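Local coordinates for orotidine 5'-phosphate decarboxylase (PDB 4DBD), which probably catalyses the decarboxylation of orotidine 5'-monophosphate to UMP, the last step of de novo UMP biosynthesis, as a homodimeric TIM barrel, at residues Lys12-Ser15 with Tyr16-Lys20; Ala63-Gly66 with Tyr67-Lys70; Asp95-Lys98 with Arg99-Ala103; Glu184-Gly187 with Arg188-Asn192. All coordinates share one frame; numbering follows the deposited sequence.

Contact 1 (Lys12-Ser15 with Tyr16-Lys20)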
loop_
_atom_site.group_PDB
_atom_site.type_symbol
_atom_site.label_atom_id
_atom_site.label_comp_id
_atom_site.label_asym_id
_atom_site.label_seq_id
_atom_site.Cartn_x
_atom_site.Cartn_y
_atom_site.Cartn_z
ATOM N N LYS A 12 13.759 -9.367 2.305
ATOM C CA LYS A 12 13.970 -10.781 2.591
ATOM C C LYS A 12 14.612 -10.873 3.963
ATOM O O LYS A 12 15.374 -9.983 4.350
ATOM C CB LYS A 12 14.903 -11.415 1.561
ATOM C CG LYS A 12 14.236 -11.881 0.284
ATOM C CD LYS A 12 15.266 -12.608 -0.565
ATOM C CE LYS A 12 14.665 -13.233 -1.809
ATOM N NZ LYS A 12 15.749 -13.868 -2.616
ATOM N N PRO A 13 14.317 -11.954 4.704
ATOM C CA PRO A 13 14.874 -12.162 6.043
ATOM C C PRO A 13 16.402 -12.186 6.074
ATOM O O PRO A 13 17.029 -12.841 5.236
ATOM C CB PRO A 13 14.326 -13.541 6.428
ATOM C CG PRO A 13 13.045 -13.658 5.662
ATOM C CD PRO A 13 13.323 -12.983 4.350
ATOM N N LEU A 14 16.982 -11.449 7.018
ATOM C CA LEU A 14 18.388 -11.603 7.378
ATOM C C LEU A 14 18.459 -12.008 8.853
ATOM O O LEU A 14 17.589 -11.646 9.642
ATOM C CB LEU A 14 19.168 -10.308 7.148
ATOM C CG LEU A 14 19.538 -9.970 5.703
ATOM C CD1 LEU A 14 20.518 -8.809 5.655
ATOM C CD2 LEU A 14 20.140 -11.183 5.014
ATOM N N SER A 15 19.495 -12.750 9.233
ATOM C CA SER A 15 19.579 -13.250 10.605
ATOM C C SER A 15 19.859 -12.118 11.585
ATOM O O SER A 15 20.390 -11.075 11.211
ATOM C CB SER A 15 20.678 -14.300 10.734
ATOM O OG SER A 15 21.920 -13.668 10.986
ATOM N N TYR A 16 19.525 -12.344 12.852
ATOM C CA TYR A 16 19.746 -11.337 13.872
ATOM C C TYR A 16 21.221 -10.993 14.008
ATOM O O TYR A 16 21.574 -9.837 14.208
ATOM C CB TYR A 16 19.185 -11.801 15.218
ATOM C CG TYR A 16 19.177 -10.718 16.274
ATOM C CD1 TYR A 16 18.126 -9.816 16.357
ATOM C CD2 TYR A 16 20.220 -10.599 17.189
ATOM C CE1 TYR A 16 18.111 -8.819 17.321
ATOM C CE2 TYR A 16 20.215 -9.613 18.158
ATOM C CZ TYR A 16 19.159 -8.722 18.220
ATOM O OH TYR A 16 19.151 -7.732 19.181
ATOM N N GLN A 17 22.083 -12.005 13.928
ATOM C CA GLN A 17 23.516 -11.770 14.089
ATOM C C GLN A 17 24.065 -10.852 12.996
ATOM O O GLN A 17 24.842 -9.937 13.279
ATOM C CB GLN A 17 24.289 -13.092 14.143
ATOM C CG GLN A 17 23.804 -14.028 15.238
ATOM C CD GLN A 17 23.771 -13.361 16.604
ATOM O OE1 GLN A 17 24.663 -12.583 16.949
ATOM N NE2 GLN A 17 22.736 -13.661 17.389
ATOM N N VAL A 18 23.646 -11.088 11.754
ATOM C CA VAL A 18 24.022 -10.219 10.633
ATOM C C VAL A 18 23.612 -8.766 10.876
ATOM O O VAL A 18 24.411 -7.839 10.702
ATOM C CB VAL A 18 23.383 -10.709 9.307
ATOM C CG1 VAL A 18 23.549 -9.668 8.200
ATOM C CG2 VAL A 18 23.970 -12.048 8.893
ATOM N N LEU A 19 22.363 -8.569 11.283
ATOM C CA LEU A 19 21.857 -7.221 11.507
ATOM C C LEU A 19 22.643 -6.495 12.601
ATOM O O LEU A 19 22.817 -5.286 12.546
ATOM C CB LEU A 19 20.356 -7.252 11.821
ATOM C CG LEU A 19 19.507 -7.878 10.708
ATOM C CD1 LEU A 19 18.049 -8.059 11.130
ATOM C CD2 LEU A 19 19.598 -7.041 9.438
ATOM N N LYS A 20 23.135 -7.240 13.589
ATOM C CA LYS A 20 23.883 -6.620 14.685
ATOM C C LYS A 20 25.225 -6.032 14.248
ATOM O O LYS A 20 25.674 -5.030 14.807
ATOM C CB LYS A 20 24.059 -7.591 15.858
ATOM C CG LYS A 20 22.777 -7.860 16.628
ATOM C CD LYS A 20 22.211 -6.581 17.237
ATOM C CE LYS A 20 23.123 -6.017 18.319
ATOM N NZ LYS A 20 22.558 -4.791 18.964
#

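Contact 2 (Ala63-Gly66 with Tyr67-Lys70)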
loop_
_atom_site.group_PDB
_atom_site.type_symbol
_atom_site.label_atom_id
_atom_site.label_comp_id
_atom_site.label_asym_id
_atom_site.label_seq_id
_atom_site.Cartn_x
_atom_site.Cartn_y
_atom_site.Cartn_z
ATOM N N ALA A 63 -1.472 3.857 1.463
ATOM C CA ALA A 63 -2.231 4.559 0.424
ATOM C C ALA A 63 -3.722 4.283 0.563
ATOM O O ALA A 63 -4.353 3.693 -0.312
ATOM C CB ALA A 63 -1.723 4.172 -0.943
ATOM N N ASP A 64 -4.279 4.695 1.689
ATOM C CA ASP A 64 -5.695 4.466 1.928
ATOM C C ASP A 64 -6.272 5.666 2.654
ATOM O O ASP A 64 -5.590 6.678 2.843
ATOM C CB ASP A 64 -5.887 3.169 2.731
ATOM C CG ASP A 64 -7.155 2.425 2.348
ATOM O OD1 ASP A 64 -8.191 3.092 2.148
ATOM O OD2 ASP A 64 -7.125 1.175 2.249
ATOM N N ILE A 65 -7.541 5.573 3.028
ATOM C CA ILE A 65 -8.149 6.598 3.853
ATOM C C ILE A 65 -7.499 6.587 5.242
ATOM O O ILE A 65 -6.856 5.599 5.639
ATOM C CB ILE A 65 -9.663 6.386 3.975
ATOM C CG1 ILE A 65 -9.951 5.064 4.694
ATOM C CG2 ILE A 65 -10.303 6.380 2.600
ATOM C CD1 ILE A 65 -11.424 4.904 5.087
ATOM N N GLY A 66 -7.690 7.676 5.978
ATOM C CA GLY A 66 -7.006 7.891 7.241
ATOM C C GLY A 66 -7.294 6.800 8.241
ATOM O O GLY A 66 -6.369 6.282 8.871
ATOM N N TYR A 67 -8.575 6.456 8.408
ATOM C CA TYR A 67 -8.960 5.412 9.359
ATOM C C TYR A 67 -8.166 4.132 9.137
ATOM O O TYR A 67 -7.696 3.510 10.089
ATOM C CB TYR A 67 -10.470 5.122 9.276
ATOM C CG TYR A 67 -10.876 3.809 9.913
ATOM C CD1 TYR A 67 -10.872 3.651 11.296
ATOM C CD2 TYR A 67 -11.290 2.739 9.133
ATOM C CE1 TYR A 67 -11.256 2.442 11.887
ATOM C CE2 TYR A 67 -11.678 1.530 9.709
ATOM C CZ TYR A 67 -11.657 1.391 11.087
ATOM O OH TYR A 67 -12.036 0.190 11.656
ATOM N N ILE A 68 -8.001 3.745 7.876
ATOM C CA ILE A 68 -7.327 2.487 7.562
ATOM C C ILE A 68 -5.825 2.615 7.775
ATOM O O ILE A 68 -5.191 1.708 8.303
ATOM C CB ILE A 68 -7.602 2.044 6.113
ATOM C CG1 ILE A 68 -9.087 1.703 5.910
ATOM C CG2 ILE A 68 -6.698 0.894 5.724
ATOM C CD1 ILE A 68 -9.582 0.537 6.720
ATOM N N MET A 69 -5.242 3.735 7.342
ATOM C CA MET A 69 -3.811 3.917 7.539
ATOM C C MET A 69 -3.439 3.945 9.011
ATOM O O MET A 69 -2.419 3.395 9.409
ATOM C CB MET A 69 -3.313 5.162 6.820
ATOM C CG MET A 69 -3.289 4.940 5.324
ATOM S SD MET A 69 -2.503 6.253 4.360
ATOM C CE MET A 69 -3.438 7.677 4.882
ATOM N N LYS A 70 -4.267 4.595 9.820
ATOM C CA LYS A 70 -4.051 4.600 11.270
ATOM C C LYS A 70 -4.209 3.195 11.873
ATOM O O LYS A 70 -3.448 2.796 12.756
ATOM C CB LYS A 70 -4.982 5.619 11.933
ATOM C CG LYS A 70 -4.599 7.064 11.624
ATOM C CD LYS A 70 -5.766 8.018 11.846
ATOM C CE LYS A 70 -6.346 7.904 13.240
ATOM N NZ LYS A 70 -7.471 8.898 13.407
#

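Contact 3 (Asp95-Lys98 with Arg99-Ala103)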
loop_
_atom_site.group_PDB
_atom_site.type_symbol
_atom_site.label_atom_id
_atom_site.label_comp_id
_atom_site.label_asym_id
_atom_site.label_seq_id
_atom_site.Cartn_x
_atom_site.Cartn_y
_atom_site.Cartn_z
ATOM N N ASP A 95 -3.829 13.836 6.249
ATOM C CA ASP A 95 -3.938 14.711 7.424
ATOM C C ASP A 95 -4.205 13.912 8.701
ATOM O O ASP A 95 -3.582 14.151 9.738
ATOM C CB ASP A 95 -4.937 15.874 7.239
ATOM C CG ASP A 95 -6.361 15.414 6.932
ATOM O OD1 ASP A 95 -6.642 14.199 6.923
ATOM O OD2 ASP A 95 -7.221 16.297 6.718
ATOM N N GLU A 96 -5.094 12.933 8.604
ATOM C CA GLU A 96 -5.452 12.103 9.739
ATOM C C GLU A 96 -4.285 11.230 10.179
ATOM O O GLU A 96 -4.072 11.023 11.375
ATOM C CB GLU A 96 -6.667 11.243 9.405
ATOM C CG GLU A 96 -7.932 12.050 9.257
ATOM C CD GLU A 96 -9.129 11.219 8.868
ATOM O OE1 GLU A 96 -9.034 9.975 8.881
ATOM O OE2 GLU A 96 -10.183 11.819 8.556
ATOM N N LEU A 97 -3.527 10.715 9.214
ATOM C CA LEU A 97 -2.345 9.912 9.538
ATOM C C LEU A 97 -1.261 10.767 10.204
ATOM O O LEU A 97 -0.627 10.330 11.171
ATOM C CB LEU A 97 -1.795 9.224 8.285
ATOM C CG LEU A 97 -0.512 8.413 8.477
ATOM C CD1 LEU A 97 -0.727 7.249 9.437
ATOM C CD2 LEU A 97 0.033 7.916 7.131
ATOM N N LYS A 98 -1.054 11.978 9.688
ATOM C CA LYS A 98 -0.061 12.892 10.260
ATOM C C LYS A 98 -0.389 13.236 11.720
ATOM O O LYS A 98 0.491 13.161 12.589
ATOM C CB LYS A 98 0.108 14.155 9.390
ATOM C CG LYS A 98 1.200 15.127 9.851
ATOM C CD LYS A 98 2.570 14.478 9.871
ATOM C CE LYS A 98 3.693 15.514 9.846
ATOM N NZ LYS A 98 3.504 16.631 10.820
ATOM N N ARG A 99 -1.646 13.591 11.992
ATOM C CA ARG A 99 -2.063 13.889 13.356
ATOM C C ARG A 99 -1.749 12.698 14.258
ATOM O O ARG A 99 -1.257 12.858 15.378
ATOM C CB ARG A 99 -3.570 14.205 13.429
ATOM C CG ARG A 99 -4.091 15.214 12.403
ATOM C CD ARG A 99 -3.891 16.673 12.820
ATOM N NE ARG A 99 -2.491 17.085 12.750
ATOM C CZ ARG A 99 -1.831 17.310 11.616
ATOM N NH1 ARG A 99 -2.437 17.147 10.443
ATOM N NH2 ARG A 99 -0.560 17.687 11.661
ATOM N N TYR A 100 -2.047 11.499 13.772
ATOM C CA TYR A 100 -1.818 10.294 14.552
ATOM C C TYR A 100 -0.340 10.054 14.841
ATOM O O TYR A 100 0.047 9.757 15.977
ATOM C CB TYR A 100 -2.392 9.062 13.860
ATOM C CG TYR A 100 -2.107 7.825 14.663
ATOM C CD1 TYR A 100 -2.929 7.461 15.719
ATOM C CD2 TYR A 100 -0.986 7.046 14.401
ATOM C CE1 TYR A 100 -2.658 6.341 16.484
ATOM C CE2 TYR A 100 -0.703 5.910 15.165
ATOM C CZ TYR A 100 -1.548 5.570 16.206
ATOM O OH TYR A 100 -1.288 4.456 16.973
ATOM N N LEU A 101 0.487 10.168 13.809
ATOM C CA LEU A 101 1.907 9.884 13.967
ATOM C C LEU A 101 2.539 10.920 14.891
ATOM O O LEU A 101 3.371 10.569 15.736
ATOM C CB LEU A 101 2.612 9.848 12.598
ATOM C CG LEU A 101 2.187 8.702 11.672
ATOM C CD1 LEU A 101 2.820 8.826 10.262
ATOM C CD2 LEU A 101 2.471 7.333 12.250
ATOM N N ASP A 102 2.125 12.183 14.747
ATOM C CA ASP A 102 2.615 13.256 15.609
ATOM C C ASP A 102 2.340 12.947 17.084
ATOM O O ASP A 102 3.223 13.092 17.928
ATOM C CB ASP A 102 1.965 14.599 15.246
ATOM C CG ASP A 102 2.596 15.249 14.030
ATOM O OD1 ASP A 102 3.677 14.793 13.604
ATOM O OD2 ASP A 102 2.009 16.221 13.505
ATOM N N ALA A 103 1.108 12.529 17.380
ATOM C CA ALA A 103 0.691 12.220 18.755
ATOM C C ALA A 103 1.432 11.026 19.327
ATOM O O ALA A 103 1.574 10.904 20.545
ATOM C CB ALA A 103 -0.802 11.966 18.818
HETATM O O HOH W 1 1.508 18.636 9.420
#

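Contact 4 (Glu184-Gly187 with Arg188-Asn192). With SO4 (sulfate ion), chain B.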
loop_
_atom_site.group_PDB
_atom_site.type_symbol
_atom_site.label_atom_id
_atom_site.label_comp_id
_atom_site.label_asym_id
_atom_site.label_seq_id
_atom_site.Cartn_x
_atom_site.Cartn_y
_atom_site.Cartn_z
ATOM N N GLU A 184 20.658 6.464 0.929
ATOM C CA GLU A 184 20.286 5.550 -0.143
ATOM C C GLU A 184 19.695 4.260 0.392
ATOM O O GLU A 184 20.250 3.620 1.296
ATOM C CB GLU A 184 21.484 5.269 -1.069
ATOM C CG GLU A 184 21.660 6.359 -2.108
ATOM C CD GLU A 184 22.918 6.199 -2.962
ATOM O OE1 GLU A 184 23.380 5.060 -3.212
ATOM O OE2 GLU A 184 23.441 7.241 -3.383
ATOM N N ILE A 185 18.546 3.893 -0.164
ATOM C CA ILE A 185 17.869 2.661 0.208
ATOM C C ILE A 185 18.310 1.554 -0.723
ATOM O O ILE A 185 18.153 1.650 -1.940
ATOM C CB ILE A 185 16.363 2.826 0.103
ATOM C CG1 ILE A 185 15.899 3.850 1.140
ATOM C CG2 ILE A 185 15.666 1.476 0.301
ATOM C CD1 ILE A 185 14.548 4.449 0.869
ATOM N N ILE A 186 18.855 0.500 -0.136
ATOM C CA ILE A 186 19.460 -0.587 -0.884
ATOM C C ILE A 186 18.951 -1.918 -0.356
ATOM O O ILE A 186 18.999 -2.187 0.853
ATOM C CB ILE A 186 20.998 -0.508 -0.796
ATOM C CG1 ILE A 186 21.455 0.897 -1.198
ATOM C CG2 ILE A 186 21.646 -1.570 -1.681
ATOM C CD1 ILE A 186 22.931 1.156 -1.020
ATOM N N GLY A 187 18.437 -2.737 -1.263
ATOM C CA GLY A 187 17.859 -4.015 -0.902
ATOM C C GLY A 187 18.669 -5.173 -1.438
ATOM O O GLY A 187 19.624 -5.614 -0.801
ATOM N N ARG A 188 18.307 -5.643 -2.630
ATOM C CA ARG A 188 18.877 -6.872 -3.193
ATOM C C ARG A 188 20.401 -6.880 -3.256
ATOM O O ARG A 188 21.026 -7.920 -3.029
ATOM C CB ARG A 188 18.300 -7.141 -4.592
ATOM C CG ARG A 188 16.924 -7.798 -4.561
ATOM C CD ARG A 188 16.269 -7.761 -5.915
ATOM N NE ARG A 188 15.686 -6.450 -6.182
ATOM C CZ ARG A 188 14.976 -6.163 -7.268
ATOM N NH1 ARG A 188 14.770 -7.104 -8.181
ATOM N NH2 ARG A 188 14.469 -4.941 -7.429
ATOM N N SER A 189 20.990 -5.737 -3.586
ATOM C CA SER A 189 22.446 -5.609 -3.645
ATOM C C SER A 189 23.109 -6.132 -2.364
ATOM O O SER A 189 24.230 -6.630 -2.392
ATOM C CB SER A 189 22.837 -4.153 -3.883
ATOM O OG SER A 189 22.494 -3.747 -5.198
ATOM N N ILE A 190 22.406 -6.028 -1.239
ATOM C CA ILE A 190 22.943 -6.499 0.036
ATOM C C ILE A 190 22.383 -7.861 0.430
ATOM O O ILE A 190 23.147 -8.815 0.642
ATOM C CB ILE A 190 22.657 -5.473 1.163
ATOM C CG1 ILE A 190 23.462 -4.182 0.910
ATOM C CG2 ILE A 190 22.942 -6.082 2.544
ATOM C CD1 ILE A 190 22.907 -2.946 1.567
ATOM N N TYR A 191 21.058 -7.974 0.529
ATOM C CA TYR A 191 20.485 -9.187 1.108
ATOM C C TYR A 191 20.549 -10.427 0.212
ATOM O O TYR A 191 20.392 -11.553 0.707
ATOM C CB TYR A 191 19.077 -8.949 1.706
ATOM C CG TYR A 191 17.960 -8.624 0.731
ATOM C CD1 TYR A 191 17.477 -9.585 -0.143
ATOM C CD2 TYR A 191 17.356 -7.362 0.723
ATOM C CE1 TYR A 191 16.438 -9.300 -1.025
ATOM C CE2 TYR A 191 16.307 -7.066 -0.160
ATOM C CZ TYR A 191 15.856 -8.047 -1.025
ATOM O OH TYR A 191 14.821 -7.792 -1.908
ATOM N N ASN A 192 20.793 -10.226 -1.084
ATOM C CA ASN A 192 21.006 -11.333 -2.018
ATOM C C ASN A 192 22.490 -11.564 -2.338
ATOM O O ASN A 192 22.828 -12.375 -3.210
ATOM C CB ASN A 192 20.230 -11.123 -3.324
ATOM C CG ASN A 192 18.769 -11.551 -3.225
ATOM O OD1 ASN A 192 18.362 -12.231 -2.284
ATOM N ND2 ASN A 192 17.976 -11.162 -4.222
HETATM S S SO4 B . 16.031 -3.190 -4.214
HETATM O O1 SO4 B . 14.939 -2.667 -3.388
HETATM O O2 SO4 B . 16.123 -4.633 -4.054
HETATM O O3 SO4 B . 15.765 -2.894 -5.627
HETATM O O4 SO4 B . 17.286 -2.554 -3.812
#

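Contact 1 (Lys12-Ser15 with Tyr16-Lys20)
Two hydrogen bonds tie Ser15 to the first turn of helix 16-22, one accepted by its side chain and one by its carbonyl oxygen. Ser15, at the N-cap of the helix, accepts from Val18 N on OG (3.2 Å, 173°), a capping bond. Its chi1 of 86° holds OG between the backbone N and the carbonyl carbon, turned back over the end of the helix. Leu19 N donates to Ser15 O at 3.2 Å.

Apolar contacts run beside these bonds. Leu14 CD1 meets Val18 CG1 at 4.0 Å, while Leu14 CB touches Leu19 CD2 at 4.0 Å. Leu19 continues inward onto Leu8 and Met10 of strand 6-10. Cut back to an alanine, Leu19 would probably leave a gap beside Leu14 CB and give Leu8 and Met10 less apolar cover.

Carbon also approaches oxygen at two points: Val18 CG2 sits close to Ser15 OG, so a methyl flanks the capping hydroxyl, and Leu19 CG passes 3.4 Å from Ser15 O.

The chemistry is that of a capped helix start: one serine satisfies two amides of the first turn, and the leucines fasten that turn to the first barrel strand.

Contact 2 (Ala63-Gly66 with Tyr67-Lys70)
Met69 reaches back from helix 66-73 over the loop that leads into it, and can be followed atom by atom. Met69 CB lies 3.8 Å from Ile65 O, beside the carbonyl that accepts from Met69 N in the first helical bond (3.0 Å, 168°). Met69 CG, anti to its own carbonyl carbon at chi1 -72°, stays over Ile65 O at 3.6 Å. Met69 SD receives a weak but straight hydrogen bond from Asp64 N, 3.6 Å long at 173°. The bend at chi3 then carries CE to Asp64 O, a carbonyl that also accepts from Ser93 OG.

On the other side of the loop, Asp64 lays its carboxylate against Ile68, Asp64 OD2 lying 3.5 Å from Ile68 CG2. Asp64 OD1 takes Ile65 N at 2.7 Å through its anti lone pair, and OD2 forms a salt bridge with Lys61 of the second subunit. Ile65 CG1 packs on Ile68 CG1 at 3.7 Å.

Asp64 is a predicted active-site residue. Its carboxylate is thus held through both oxygens, one by its own loop and one across the dimer, while the thioether adds a weak bond to its backbone N; this is consistent with an active site shared between subunits.

Contact 3 (Asp95-Lys98 with Arg99-Ala103)
Lys98 and Asp102, one helical turn apart, are brought together by their torsions: Lys98 has CG anti to the backbone N (chi1 -176°) and bends at chi2 and chi4, which carries its amine forward, toward the C-terminal turn. Asp102 has CG anti to its carbonyl carbon, turning the carboxylate toward the preceding turn. Lys98 NZ therefore reaches Asp102 OD2 at 3.1 Å on its syn lone pair and OD1 at 3.3 Å in a weaker bond, gripping both oxygens.

Arg99 joins from the side. It brings NH2 to 3.5 Å from Asp102 OD2, a long salt bridge, and rests the same nitrogen 3.6 Å from Lys98 CG. The two cationic nitrogens, Lys98 NZ and Arg99 NH2, are 4.3 Å apart; the shared carboxylate probably offsets their repulsion. A water in the plane of the guanidinium, at its edge, accepts from both, 3.2 Å from Arg99 NH2 and likewise from Lys98 NZ. With a methionine in place of Lys98, Asp102 would probably lose its closer cationic partner, the Arg99 bridge remaining, and the water would lose one of its two donors.

On the buried side, Leu97 CG meets Leu101 CD1 at 3.8 Å, and both leucines pack on Leu108 of strand 107-113. Backbone bonds such as Asp102 N to Lys98 O, 2.9 Å, keep the i to i+4 spacing on which both pairs depend.

This is an amphipathic outer helix of a TIM barrel: leucines face the strands, an i to i+4 salt bridge lies outside, and helix 90-103 serves as the crossover between strands 81-85 and 107-113.

Contact 4 (Glu184-Gly187 with Arg188-Asn192)
Gly187 and Arg188 close round a sulfate ion, probably from the crystallisation liquor, with four hydrogen bonds. Sulfate O2 takes two of them, from Arg188 N at 2.8 Å and from Arg188 NE at 2.8 Å, both nearly straight (165° and 170°). Gly187 N donates to O4 at 2.8 Å and Arg188 NH2 to O3 at 3.0 Å. The guanidinium meets the ion edge-on, with the sulfur in its plane, and the bend at chi3 (-79°) swings that edge back over the residue's own amide. Gln169 NE2 adds a further bond.

In the next shell, Gly187 O accepts from Ile190 N at 2.8 Å and Tyr191 N at 3.1 Å, from opposite faces of its carbonyl plane, which fixes the start of helix 188-191. The Tyr191 ring puts one face over Arg188 CA and brings CE2 to 3.3 Å from Gly187 C, leaving little room at the glycine. Its OH bonds to Tyr67 OH of the second subunit, whose ring also makes a cation-pi contact with Arg188.

The amides at the N-terminal end of helix 188-191 and the guanidinium would probably stabilise an anion here, consistent with a substrate-phosphate site at predicted substrate-binding residues. Behind it, Ile186 CG2 meets Ile190 CD1 at 3.7 Å, and these isoleucines join the end of barrel strand 183-186 to helix 196-210 through Ile203 and to strand 6-10 through Val6 and Leu8.

The four contacts follow one another along the chain of a single eight-stranded parallel barrel and fall into two groups. Contacts 1 and 4 have centres 13 Å apart: contact 1 follows the first strand and contact 4 spans the end of the last strand and the helix after it, strands that are neighbours where the barrel closes; Lys12 NZ probably bonds to Asn192 OD1 there. Contacts 2 and 3, with centres 11 Å apart, belong to the adjacent helices 66-73 and 90-103, where Lys70 packs on Glu96 and Tyr100. The groups are separated by about 28 to 31 Å between centres. Contact 2 of one subunit nevertheless meets contact 4 of the other, consistent with active sites built from both chains.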